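Local coordinates for protein glucose dehydrogenase (Serratia sp. FS14, PDB 7CGZ) that belongs to the glucose/sorbosone dehydrogenase family, whose members are built on a beta-propeller fold of antiparallel sheets, at residues 9-14 with 28-33; 61-66 with 78-83. All coordinates share one frame; numbering follows the deposited sequence.

From the N terminus the chain runs out along strand 3-19, turns, and comes back on strand 26-30, so contact 1 closes the first beta hairpin at its open end, where residues 9-14 meet 28-33. That sheet also takes in strand 339-345 from the C-terminal end of the chain. Contact 2 follows in series: strand 62-67 leads through the short helix 71-74 to strand 76-84, and 61-66 pairs with 78-83 in the next sheet. The two loops neither nest nor cross, yet they touch, with centres about 12 Å apart. Thr29 OG1 probably hydrogen-bonds Leu63 O (2.9 Å), and Thr29 packs on Leu62 and Val65, tying neighbouring propeller sheets together.

Contact 1. Residues 9-14 with 28-33; sequences DGLEHP and ITERPG
Glu30 reaches across to the backbone of residues 9-14 and, with one backbone bond further on, provides the polar grip of this contact. Its OE1 accepts a hydrogen bond from Glu12 N at 2.9 Å, nearly straight (164°), on the anti side of the carboxylate and 18° out of its plane. The extended chain, with CG anti to its own carbonyl carbon, carries the carboxylate there. A water donates to the same OE1 and to Gly10 O, bridging the two segments. OE2 forms salt bridges with Arg34 and Arg36. One residue on, Arg31 N donates to His13 O at 3.0 Å.

Next to these bonds, Pro14 and Glu30 form an antiparallel non-hydrogen-bonded pair, and Pro14 CA makes a CA-H...O contact of 3.1 Å with Thr29 O. The hairpin strands 3-19 and 26-30 are thus joined at their open end, beside the G1 bulge that Gly10 and Leu11 make opposite Gly339.

Apolar contacts accompany the pairing: Ile28 CG2 meets Pro14 CB at 4.0 Å and Leu11 CD2 at 4.3 Å. On the more exposed side, Pro32 CG presses against the Glu12 carboxylate carbon CD (3.5 Å), while Glu12 OE1 turns to a salt bridge with Arg34.

The Arg31 guanidinium, brought round by a bend at chi3, lies at 58° to the His13 ring, with NH2 over one face near the rim and NH1 3.4 Å from His13 CB. His13 ND1 hydrogen-bonds Asp335, to which Arg31 NH1 makes a long, weak ion pair.

Four partners therefore hold the Glu30 carboxylate, two at each oxygen; the arginines at OE2 would probably stabilise its negative charge and offset the nearby carboxylate of Glu12.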
loop_
_atom_site.group_PDB
_atom_site.type_symbol
_atom_site.label_atom_id
_atom_site.label_comp_id
_atom_site.label_asym_id
_atom_site.label_seq_id
_atom_site.Cartn_x
_atom_site.Cartn_y
_atom_site.Cartn_z
ATOM N N ASP B 9 -8.422 -22.624 -8.474
ATOM C CA ASP B 9 -7.663 -22.626 -7.233
ATOM C C ASP B 9 -6.790 -23.873 -7.214
ATOM O O ASP B 9 -6.718 -24.614 -8.198
ATOM C CB ASP B 9 -8.588 -22.525 -6.005
ATOM C CG ASP B 9 -9.491 -23.738 -5.840
ATOM O OD1 ASP B 9 -9.810 -24.400 -6.861
ATOM O OD2 ASP B 9 -9.891 -24.020 -4.685
ATOM N N GLY B 10 -6.078 -24.088 -6.111
ATOM C CA GLY B 10 -5.238 -25.270 -6.039
ATOM C C GLY B 10 -3.976 -25.228 -6.876
ATOM O O GLY B 10 -3.356 -26.276 -7.103
ATOM N N LEU B 11 -3.569 -24.047 -7.340
ATOM C CA LEU B 11 -2.306 -23.895 -8.056
ATOM C C LEU B 11 -1.198 -23.670 -7.034
ATOM O O LEU B 11 -1.256 -22.709 -6.261
ATOM C CB LEU B 11 -2.389 -22.726 -9.033
ATOM C CG LEU B 11 -3.463 -22.820 -10.108
ATOM C CD1 LEU B 11 -3.780 -21.418 -10.603
ATOM C CD2 LEU B 11 -2.972 -23.715 -11.248
ATOM N N GLU B 12 -0.191 -24.542 -7.020
ATOM C CA GLU B 12 0.864 -24.449 -6.011
ATOM C C GLU B 12 1.880 -23.382 -6.420
ATOM O O GLU B 12 2.670 -23.579 -7.353
ATOM C CB GLU B 12 1.538 -25.802 -5.796
ATOM C CG GLU B 12 2.463 -25.818 -4.578
ATOM C CD GLU B 12 3.203 -27.139 -4.408
ATOM O OE1 GLU B 12 2.999 -28.058 -5.230
ATOM O OE2 GLU B 12 4.008 -27.252 -3.458
ATOM N N HIS B 13 1.868 -22.257 -5.712
ATOM C CA HIS B 13 2.778 -21.148 -5.965
ATOM C C HIS B 13 2.867 -20.812 -7.453
ATOM O O HIS B 13 3.962 -20.858 -8.039
ATOM C CB HIS B 13 4.152 -21.452 -5.389
ATOM C CG HIS B 13 4.159 -21.553 -3.894
ATOM N ND1 HIS B 13 4.013 -20.454 -3.076
ATOM C CD2 HIS B 13 4.279 -22.622 -3.072
ATOM C CE1 HIS B 13 4.046 -20.839 -1.813
ATOM N NE2 HIS B 13 4.204 -22.149 -1.782
ATOM N N PRO B 14 1.745 -20.475 -8.097
ATOM C CA PRO B 14 1.781 -20.160 -9.527
ATOM C C PRO B 14 2.587 -18.896 -9.761
ATOM O O PRO B 14 2.640 -18.009 -8.907
ATOM C CB PRO B 14 0.309 -19.961 -9.892
ATOM C CG PRO B 14 -0.338 -19.539 -8.599
ATOM C CD PRO B 14 0.440 -20.160 -7.490
ATOM N N ILE B 28 -0.154 -21.807 -17.410
ATOM C CA ILE B 28 0.220 -21.366 -16.069
ATOM C C ILE B 28 1.387 -22.200 -15.580
ATOM O O ILE B 28 1.358 -23.430 -15.686
ATOM C CB ILE B 28 -0.953 -21.508 -15.074
ATOM C CG1 ILE B 28 -2.162 -20.761 -15.586
ATOM C CG2 ILE B 28 -0.583 -21.073 -13.650
ATOM C CD1 ILE B 28 -3.087 -21.687 -16.262
ATOM N N THR B 29 2.382 -21.548 -15.001
ATOM C CA THR B 29 3.461 -22.252 -14.328
ATOM C C THR B 29 3.177 -22.340 -12.840
ATOM O O THR B 29 2.681 -21.388 -12.230
ATOM C CB THR B 29 4.804 -21.555 -14.532
ATOM O OG1 THR B 29 4.730 -20.227 -13.995
ATOM C CG2 THR B 29 5.154 -21.511 -16.008
ATOM N N GLU B 30 3.500 -23.491 -12.269
ATOM C CA GLU B 30 3.589 -23.670 -10.833
ATOM C C GLU B 30 5.067 -23.784 -10.511
ATOM O O GLU B 30 5.761 -24.644 -11.069
ATOM C CB GLU B 30 2.827 -24.914 -10.382
ATOM C CG GLU B 30 1.337 -24.897 -10.736
ATOM C CD GLU B 30 0.653 -26.201 -10.371
ATOM O OE1 GLU B 30 0.364 -26.417 -9.174
ATOM O OE2 GLU B 30 0.461 -27.043 -11.278
ATOM N N ARG B 31 5.551 -22.901 -9.646
ATOM C CA ARG B 31 6.991 -22.825 -9.402
ATOM C C ARG B 31 7.637 -24.156 -9.023
ATOM O O ARG B 31 8.785 -24.387 -9.450
ATOM C CB ARG B 31 7.279 -21.765 -8.333
ATOM C CG ARG B 31 8.745 -21.358 -8.229
ATOM C CD ARG B 31 8.905 -20.065 -7.427
ATOM N NE ARG B 31 8.946 -20.316 -5.988
ATOM C CZ ARG B 31 7.976 -19.987 -5.142
ATOM N NH1 ARG B 31 6.875 -19.387 -5.590
ATOM N NH2 ARG B 31 8.101 -20.256 -3.843
ATOM N N PRO B 32 7.003 -25.050 -8.242
ATOM C CA PRO B 32 7.627 -26.363 -7.985
ATOM C C PRO B 32 8.093 -27.080 -9.239
ATOM O O PRO B 32 9.019 -27.900 -9.165
ATOM C CB PRO B 32 6.512 -27.140 -7.283
ATOM C CG PRO B 32 5.771 -26.072 -6.535
ATOM C CD PRO B 32 5.789 -24.860 -7.420
ATOM N N GLY B 33 7.452 -26.830 -10.379
ATOM C CA GLY B 33 8.020 -27.205 -11.654
ATOM C C GLY B 33 7.043 -27.812 -12.635
ATOM O O GLY B 33 7.423 -28.709 -13.387
HETATM O O HOH W 1 -1.759 -27.985 -8.452
#

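Contact 2. Residues 61-66 with 78-83; sequences GLLEVL and YLSFAE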
loop_
_atom_site.group_PDB
_atom_site.type_symbol
_atom_site.label_atom_id
_atom_site.label_comp_id
_atom_site.label_asym_id
_atom_site.label_seq_id
_atom_site.Cartn_x
_atom_site.Cartn_y
_atom_site.Cartn_z
ATOM N N GLY B 61 12.566 -22.209 -9.343
ATOM C CA GLY B 61 11.636 -23.207 -9.878
ATOM C C GLY B 61 11.278 -22.892 -11.305
ATOM O O GLY B 61 12.101 -22.346 -11.973
ATOM N N LEU B 62 10.118 -23.329 -11.756
ATOM C CA LEU B 62 9.650 -22.955 -13.099
ATOM C C LEU B 62 9.151 -21.522 -12.970
ATOM O O LEU B 62 8.391 -21.253 -12.060
ATOM C CB LEU B 62 8.534 -23.890 -13.544
ATOM C CG LEU B 62 8.020 -23.659 -14.954
ATOM C CD1 LEU B 62 9.140 -23.677 -15.964
ATOM C CD2 LEU B 62 6.977 -24.678 -15.326
ATOM N N LEU B 63 9.579 -20.662 -13.878
ATOM C CA LEU B 63 9.245 -19.238 -13.757
ATOM C C LEU B 63 8.350 -18.793 -14.896
ATOM O O LEU B 63 7.224 -19.140 -14.864
ATOM C CB LEU B 63 10.538 -18.432 -13.631
ATOM C CG LEU B 63 11.428 -18.858 -12.470
ATOM C CD1 LEU B 63 12.794 -18.222 -12.514
ATOM C CD2 LEU B 63 10.773 -18.578 -11.141
ATOM N N GLU B 64 8.877 -18.132 -15.907
ATOM C CA GLU B 64 7.956 -17.546 -16.902
ATOM C C GLU B 64 7.541 -18.518 -18.002
ATOM O O GLU B 64 8.312 -19.356 -18.377
ATOM C CB GLU B 64 8.605 -16.328 -17.546
ATOM C CG GLU B 64 7.634 -15.511 -18.339
ATOM C CD GLU B 64 7.073 -14.380 -17.510
ATOM O OE1 GLU B 64 6.378 -14.665 -16.531
ATOM O OE2 GLU B 64 7.414 -13.243 -17.800
ATOM N N VAL B 65 6.317 -18.365 -18.473
ATOM C CA VAL B 65 5.849 -19.105 -19.663
ATOM C C VAL B 65 5.456 -18.023 -20.657
ATOM O O VAL B 65 4.696 -17.146 -20.290
ATOM C CB VAL B 65 4.685 -20.047 -19.350
ATOM C CG1 VAL B 65 3.535 -19.310 -18.693
ATOM C CG2 VAL B 65 4.230 -20.745 -20.612
ATOM N N LEU B 66 5.976 -18.098 -21.870
ATOM C CA LEU B 66 5.716 -17.073 -22.871
ATOM C C LEU B 66 5.559 -17.668 -24.268
ATOM O O LEU B 66 6.550 -18.080 -24.881
ATOM C CB LEU B 66 6.848 -16.040 -22.866
ATOM C CG LEU B 66 6.721 -14.893 -23.869
ATOM C CD1 LEU B 66 5.313 -14.277 -23.826
ATOM C CD2 LEU B 66 7.784 -13.835 -23.610
ATOM N N TYR B 78 8.069 -20.382 -24.964
ATOM C CA TYR B 78 9.291 -20.189 -24.200
ATOM C C TYR B 78 9.025 -20.386 -22.710
ATOM O O TYR B 78 7.939 -20.079 -22.205
ATOM C CB TYR B 78 9.865 -18.794 -24.442
ATOM C CG TYR B 78 10.306 -18.526 -25.879
ATOM C CD1 TYR B 78 9.368 -18.326 -26.895
ATOM C CD2 TYR B 78 11.661 -18.463 -26.216
ATOM C CE1 TYR B 78 9.764 -18.075 -28.205
ATOM C CE2 TYR B 78 12.067 -18.211 -27.528
ATOM C CZ TYR B 78 11.108 -18.019 -28.515
ATOM O OH TYR B 78 11.491 -17.774 -29.822
ATOM N N LEU B 79 10.047 -20.865 -21.998
ATOM C CA LEU B 79 10.002 -20.952 -20.541
ATOM C C LEU B 79 11.293 -20.409 -19.951
ATOM O O LEU B 79 12.371 -20.601 -20.523
ATOM C CB LEU B 79 9.832 -22.400 -20.051
ATOM C CG LEU B 79 8.633 -23.199 -20.533
ATOM C CD1 LEU B 79 8.806 -24.654 -20.089
ATOM C CD2 LEU B 79 7.348 -22.576 -19.977
ATOM N N SER B 80 11.183 -19.727 -18.810
ATOM C CA SER B 80 12.340 -19.439 -17.978
ATOM C C SER B 80 12.243 -20.261 -16.704
ATOM O O SER B 80 11.148 -20.634 -16.279
ATOM C CB SER B 80 12.471 -17.945 -17.649
ATOM O OG SER B 80 11.508 -17.494 -16.719
ATOM N N PHE B 81 13.399 -20.572 -16.119
ATOM C CA PHE B 81 13.413 -21.425 -14.940
ATOM C C PHE B 81 14.775 -21.344 -14.280
ATOM O O PHE B 81 15.773 -20.987 -14.908
ATOM C CB PHE B 81 13.081 -22.878 -15.283
ATOM C CG PHE B 81 14.072 -23.541 -16.221
ATOM C CD1 PHE B 81 14.037 -23.290 -17.589
ATOM C CD2 PHE B 81 15.018 -24.437 -15.736
ATOM C CE1 PHE B 81 14.934 -23.935 -18.467
ATOM C CE2 PHE B 81 15.915 -25.072 -16.600
ATOM C CZ PHE B 81 15.868 -24.813 -17.966
ATOM N N ALA B 82 14.800 -21.681 -12.996
ATOM C CA ALA B 82 16.050 -21.754 -12.259
ATOM C C ALA B 82 16.681 -23.112 -12.532
ATOM O O ALA B 82 16.039 -24.154 -12.337
ATOM C CB ALA B 82 15.805 -21.547 -10.768
ATOM N N GLU B 83 17.918 -23.100 -13.022
ATOM C CA GLU B 83 18.564 -24.325 -13.473
ATOM C C GLU B 83 19.735 -24.659 -12.565
ATOM O O GLU B 83 20.608 -23.807 -12.348
ATOM C CB GLU B 83 19.045 -24.176 -14.925
ATOM C CG GLU B 83 19.706 -25.431 -15.499
ATOM C CD GLU B 83 20.404 -25.182 -16.840
ATOM O OE1 GLU B 83 21.356 -24.370 -16.889
ATOM O OE2 GLU B 83 19.985 -25.796 -17.842
#
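Ser80 turns its hydroxyl onto the backbone of strand 62-67: with OG set between its own N and carbonyl carbon (chi1 73°), it accepts a hydrogen bond from Glu64 N at 2.8 Å and touches Glu64 CB at 3.2 Å. OG also hydrogen-bonds Gly127 O, so the buried hydroxyl links two sheets. Leu63 N goes instead to Ser80 O (2.9 Å), and Leu63 CB lies against OG. Leu63 and Glu64 thus both face Ser80, a classic beta bulge in the antiparallel pairing of strands 62-67 and 76-84, part of one propeller sheet; the register shifts by one between Leu62 and Val65. The Glu64 chain bends at chi2 (95°) and leads away, its OE1 held by a salt bridge to Lys128 and a hydrogen bond with Ser16 OG, its OE2 hydrogen-bonded by Leu129 N.

On the sheet face of Leu62, Val65, Leu79 and Phe81, the side chains meet aslant. Leu79 CD2 abuts Val65 CG2 at 3.7 Å, while Leu62 CD1 sits by Phe81 CB (4.1 Å). The Phe81 ring itself leads away to Phe109 and Val111. On the other face Tyr78 receives Leu66 O in plane at its ring edge, 3.5 Å from CD1; its ring packs edge-to-face with Phe131 and its hydroxyl bonds Ala165 O.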